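Local coordinates for uncharacterized protein Atu1872 (Agrobacterium tumefaciens, PDB 2QNT), which is of unknown function but has a glyoxalase-like domain related to the glyoxalase/bleomycin resistance protein/dioxygenase family, many members of which bind metals or small molecules, at residues K23-D28 / F112-P117. Sequence-based numbering, arbitrary orientation. Where two conformers were deposited one is given.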
ATOM      1  N   LYS A  23       1.423   5.265  14.861  1.00 15.79           N
ATOM      2  CA  LYS A  23       0.413   6.327  14.805  1.00 16.50           C
ATOM      3  C   LYS A  23       1.059   7.702  15.049  1.00 16.02           C
ATOM      4  O   LYS A  23       0.820   8.667  14.320  1.00 16.28           O
ATOM      5  CB  LYS A  23      -0.690   6.050  15.822  1.00 18.38           C
ATOM      6  CG  LYS A  23      -1.750   7.118  15.973  1.00 18.48           C
ATOM      7  CD  LYS A  23      -2.905   6.580  16.793  1.00 18.88           C
ATOM      8  CE  LYS A  23      -2.523   6.463  18.258  1.00 20.21           C
ATOM      9  NZ  LYS A  23      -3.705   6.158  19.103  1.00 18.51           N
ATOM     10  N   SER A  24       1.886   7.754  16.097  1.00 15.90           N
ATOM     11  CA  SER A  24       2.575   8.982  16.470  0.50 15.70           C
ATOM     12  C   SER A  24       3.552   9.435  15.373  1.00 16.06           C
ATOM     13  O   SER A  24       3.667  10.605  15.076  1.00 16.49           O
ATOM     14  CB  SER A  24       3.305   8.805  17.799  0.50 15.86           C
ATOM     15  OG  SER A  24       2.398   8.554  18.856  0.50 15.77           O
ATOM     16  N   PHE A  25       4.262   8.492  14.760  1.00 15.85           N
ATOM     17  CA  PHE A  25       5.145   8.822  13.644  1.00 15.73           C
ATOM     18  C   PHE A  25       4.375   9.455  12.472  1.00 16.60           C
ATOM     19  O   PHE A  25       4.734  10.542  11.976  1.00 16.33           O
ATOM     20  CB  PHE A  25       5.837   7.547  13.178  1.00 17.04           C
ATOM     21  CG  PHE A  25       6.728   7.729  11.991  1.00 16.09           C
ATOM     22  CD1 PHE A  25       8.008   8.165  12.166  1.00 17.36           C
ATOM     23  CD2 PHE A  25       6.300   7.442  10.716  1.00 16.29           C
ATOM     24  CE1 PHE A  25       8.855   8.318  11.100  1.00 18.80           C
ATOM     25  CE2 PHE A  25       7.141   7.628   9.645  1.00 16.66           C
ATOM     26  CZ  PHE A  25       8.429   8.038   9.853  1.00 17.21           C
ATOM     27  N   TYR A  26       3.329   8.767  12.011  1.00 15.84           N
ATOM     28  CA  TYR A  26       2.598   9.245  10.818  1.00 15.45           C
ATOM     29  C   TYR A  26       1.846  10.537  11.080  1.00 15.55           C
ATOM     30  O   TYR A  26       1.787  11.416  10.212  1.00 15.43           O
ATOM     31  CB  TYR A  26       1.695   8.135  10.240  1.00 14.69           C
ATOM     32  CG  TYR A  26       2.466   7.088   9.479  1.00 13.73           C
ATOM     33  CD1 TYR A  26       2.755   5.842  10.013  1.00 13.35           C
ATOM     34  CD2 TYR A  26       2.922   7.370   8.219  1.00 14.41           C
ATOM     35  CE1 TYR A  26       3.465   4.910   9.307  1.00 12.97           C
ATOM     36  CE2 TYR A  26       3.635   6.464   7.490  1.00 13.96           C
ATOM     37  CZ  TYR A  26       3.923   5.210   8.021  1.00 13.64           C
ATOM     38  OH  TYR A  26       4.645   4.311   7.247  1.00 12.74           O
ATOM     39  N   ARG A  27       1.281  10.676  12.279  0.50 14.82           N
ATOM     40  CA  ARG A  27       0.550  11.907  12.653  0.50 15.72           C
ATOM     41  C   ARG A  27       1.523  13.029  13.032  0.50 16.16           C
ATOM     42  O   ARG A  27       1.400  14.137  12.482  0.50 17.75           O
ATOM     43  CB  ARG A  27      -0.498  11.640  13.761  0.50 15.66           C
ATOM     44  CG  ARG A  27      -1.510  12.800  13.989  0.50 14.44           C
ATOM     45  CD  ARG A  27      -2.419  12.537  15.204  0.50 14.82           C
ATOM     46  NE  ARG A  27      -1.601  12.169  16.353  0.50 13.40           N
ATOM     47  CZ  ARG A  27      -1.976  11.370  17.358  0.50 13.78           C
ATOM     48  NH1 ARG A  27      -1.114  11.113  18.330  0.50 13.38           N
ATOM     49  NH2 ARG A  27      -3.192  10.827  17.418  0.50 16.07           N
ATOM     50  N   ASP A  28       2.511  12.769  13.898  1.00 17.23           N
ATOM     51  CA  ASP A  28       3.409  13.875  14.392  1.00 17.79           C
ATOM     52  C   ASP A  28       4.517  14.289  13.445  1.00 18.55           C
ATOM     53  O   ASP A  28       4.885  15.464  13.371  1.00 19.69           O
ATOM     54  CB  ASP A  28       4.165  13.547  15.702  1.00 18.85           C
ATOM     55  CG  ASP A  28       3.266  13.366  16.902  1.00 19.20           C
ATOM     56  OD1 ASP A  28       2.023  13.501  16.763  1.00 22.50           O
ATOM     57  OD2 ASP A  28       3.844  13.041  17.968  1.00 19.82           O
ATOM     58  N   PHE A 112      12.439  12.843  -1.354  1.00  8.55           N
ATOM     59  CA  PHE A 112      13.321  12.162  -0.415  1.00  8.70           C
ATOM     60  C   PHE A 112      12.683  10.863   0.012  1.00  8.38           C
ATOM     61  O   PHE A 112      11.485  10.679  -0.119  1.00  9.41           O
ATOM     62  CB  PHE A 112      13.722  13.050   0.779  1.00  8.49           C
ATOM     63  CG  PHE A 112      12.610  13.496   1.702  1.00  8.65           C
ATOM     64  CD1 PHE A 112      12.526  12.989   3.000  1.00 10.33           C
ATOM     65  CD2 PHE A 112      11.752  14.505   1.343  1.00  9.98           C
ATOM     66  CE1 PHE A 112      11.574  13.459   3.895  1.00  9.84           C
ATOM     67  CE2 PHE A 112      10.804  14.977   2.252  1.00 10.14           C
ATOM     68  CZ  PHE A 112      10.720  14.435   3.512  1.00  9.49           C
ATOM     69  N   ARG A 113      13.505   9.931   0.491  1.00  8.48           N
ATOM     70  CA  ARG A 113      13.032   8.583   0.828  1.00  8.66           C
ATOM     71  C   ARG A 113      13.655   8.170   2.159  1.00  9.27           C
ATOM     72  O   ARG A 113      14.784   8.566   2.484  1.00  8.61           O
ATOM     73  CB  ARG A 113      13.376   7.597  -0.267  1.00  9.46           C
ATOM     74  CG  ARG A 113      12.745   7.954  -1.615  1.00  9.15           C
ATOM     75  CD  ARG A 113      12.892   6.856  -2.652  1.00  9.60           C
ATOM     76  NE  ARG A 113      12.285   7.192  -3.948  1.00  8.20           N
ATOM     77  CZ  ARG A 113      12.958   7.611  -5.012  1.00  8.14           C
ATOM     78  NH1 ARG A 113      14.278   7.804  -4.987  1.00  8.20           N
ATOM     79  NH2 ARG A 113      12.341   7.839  -6.163  1.00  9.24           N
ATOM     80  N   PHE A 114      12.905   7.402   2.946  1.00  9.23           N
ATOM     81  CA  PHE A 114      13.273   7.104   4.314  1.00  9.35           C
ATOM     82  C   PHE A 114      12.482   5.932   4.811  1.00  9.42           C
ATOM     83  O   PHE A 114      11.568   5.455   4.155  1.00  9.99           O
ATOM     84  CB  PHE A 114      13.071   8.320   5.220  1.00  9.38           C
ATOM     85  CG  PHE A 114      11.684   8.891   5.188  1.00  9.54           C
ATOM     86  CD1 PHE A 114      10.748   8.540   6.151  1.00  9.83           C
ATOM     87  CD2 PHE A 114      11.315   9.813   4.238  1.00 10.08           C
ATOM     88  CE1 PHE A 114       9.486   9.066   6.133  1.00 10.50           C
ATOM     89  CE2 PHE A 114      10.033  10.340   4.230  1.00 10.66           C
ATOM     90  CZ  PHE A 114       9.129   9.956   5.194  1.00 10.88           C
ATOM     91  N   TYR A 115      12.807   5.479   6.009  1.00  9.60           N
ATOM     92  CA  TYR A 115      12.110   4.354   6.626  1.00  9.40           C
ATOM     93  C   TYR A 115      11.121   4.818   7.677  1.00  8.94           C
ATOM     94  O   TYR A 115      11.387   5.785   8.403  1.00 10.22           O
ATOM     95  CB  TYR A 115      13.100   3.428   7.322  1.00 10.08           C
ATOM     96  CG  TYR A 115      14.083   2.788   6.385  1.00  9.79           C
ATOM     97  CD1 TYR A 115      13.685   1.835   5.460  1.00 10.36           C
ATOM     98  CD2 TYR A 115      15.406   3.182   6.378  1.00  9.56           C
ATOM     99  CE1 TYR A 115      14.610   1.251   4.586  1.00 11.05           C
ATOM    100  CE2 TYR A 115      16.319   2.627   5.514  1.00 11.01           C
ATOM    101  CZ  TYR A 115      15.915   1.657   4.618  1.00 10.41           C
ATOM    102  OH  TYR A 115      16.829   1.095   3.749  1.00 11.19           O
ATOM    103  N   ASP A 116       9.999   4.123   7.774  1.00  8.47           N
ATOM    104  CA  ASP A 116       9.119   4.266   8.937  1.00  8.12           C
ATOM    105  C   ASP A 116       9.664   3.457  10.112  1.00  8.55           C
ATOM    106  O   ASP A 116      10.691   2.798   9.978  1.00  9.47           O
ATOM    107  CB  ASP A 116       7.660   4.021   8.559  1.00  8.85           C
ATOM    108  CG  ASP A 116       7.221   2.605   8.641  1.00  9.38           C
ATOM    109  OD1 ASP A 116       8.043   1.683   8.851  1.00  9.42           O
ATOM    110  OD2 ASP A 116       5.983   2.367   8.536  1.00  9.69           O
ATOM    111  N   PRO A 117       9.039   3.556  11.290  1.00  8.93           N
ATOM    112  CA  PRO A 117       9.557   2.861  12.454  1.00  8.82           C
ATOM    113  C   PRO A 117       9.694   1.344  12.296  1.00  8.58           C
ATOM    114  O   PRO A 117      10.466   0.734  13.035  1.00 10.13           O
ATOM    115  CB  PRO A 117       8.539   3.211  13.544  1.00  9.50           C
ATOM    116  CG  PRO A 117       8.077   4.587  13.129  1.00  9.91           C
ATOM    117  CD  PRO A 117       7.923   4.459  11.640  1.00  9.27           C
TER
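With CG of F25 trans to the backbone N (chi1 177°), the phenyl ring reaches out from the helix to P117, whereas Y26, its CG trans to the carbonyl carbon instead (chi1 -76°), carries its hydroxyl to D116. P117 lies over one face of the F25 ring, in a CH-pi contact with CD 3.5 Å from the ring centroid and close to its normal. The far rim of the phenyl group meets the end of the strand and the residue just after it: the F25 and F114 rings meet edge to edge, F25 CZ 4.0 Å from F114 CE1, and F25 CE2 lies 3.8 Å from CB of D116, in the following turn. Helix 19-29 thus packs, through adjacent aromatic residues, on the end of strand 110-115 and the turn after it. The helix follows the first strand of one four-stranded sheet and the strand belongs to the other, so the contact joins the two beta-alpha-beta-beta-beta modules of the glyoxalase fold. Y26 OH donates to D116 OD2 over 2.7 Å, approaching the carboxylate from its anti side and 19° out of plane. The other oxygen, OD1, accepts from the backbone N atoms of D118 and H120 in the turn leading into strand 121-126, so that bonds on both oxygens probably limit rotation of this buried carboxylate.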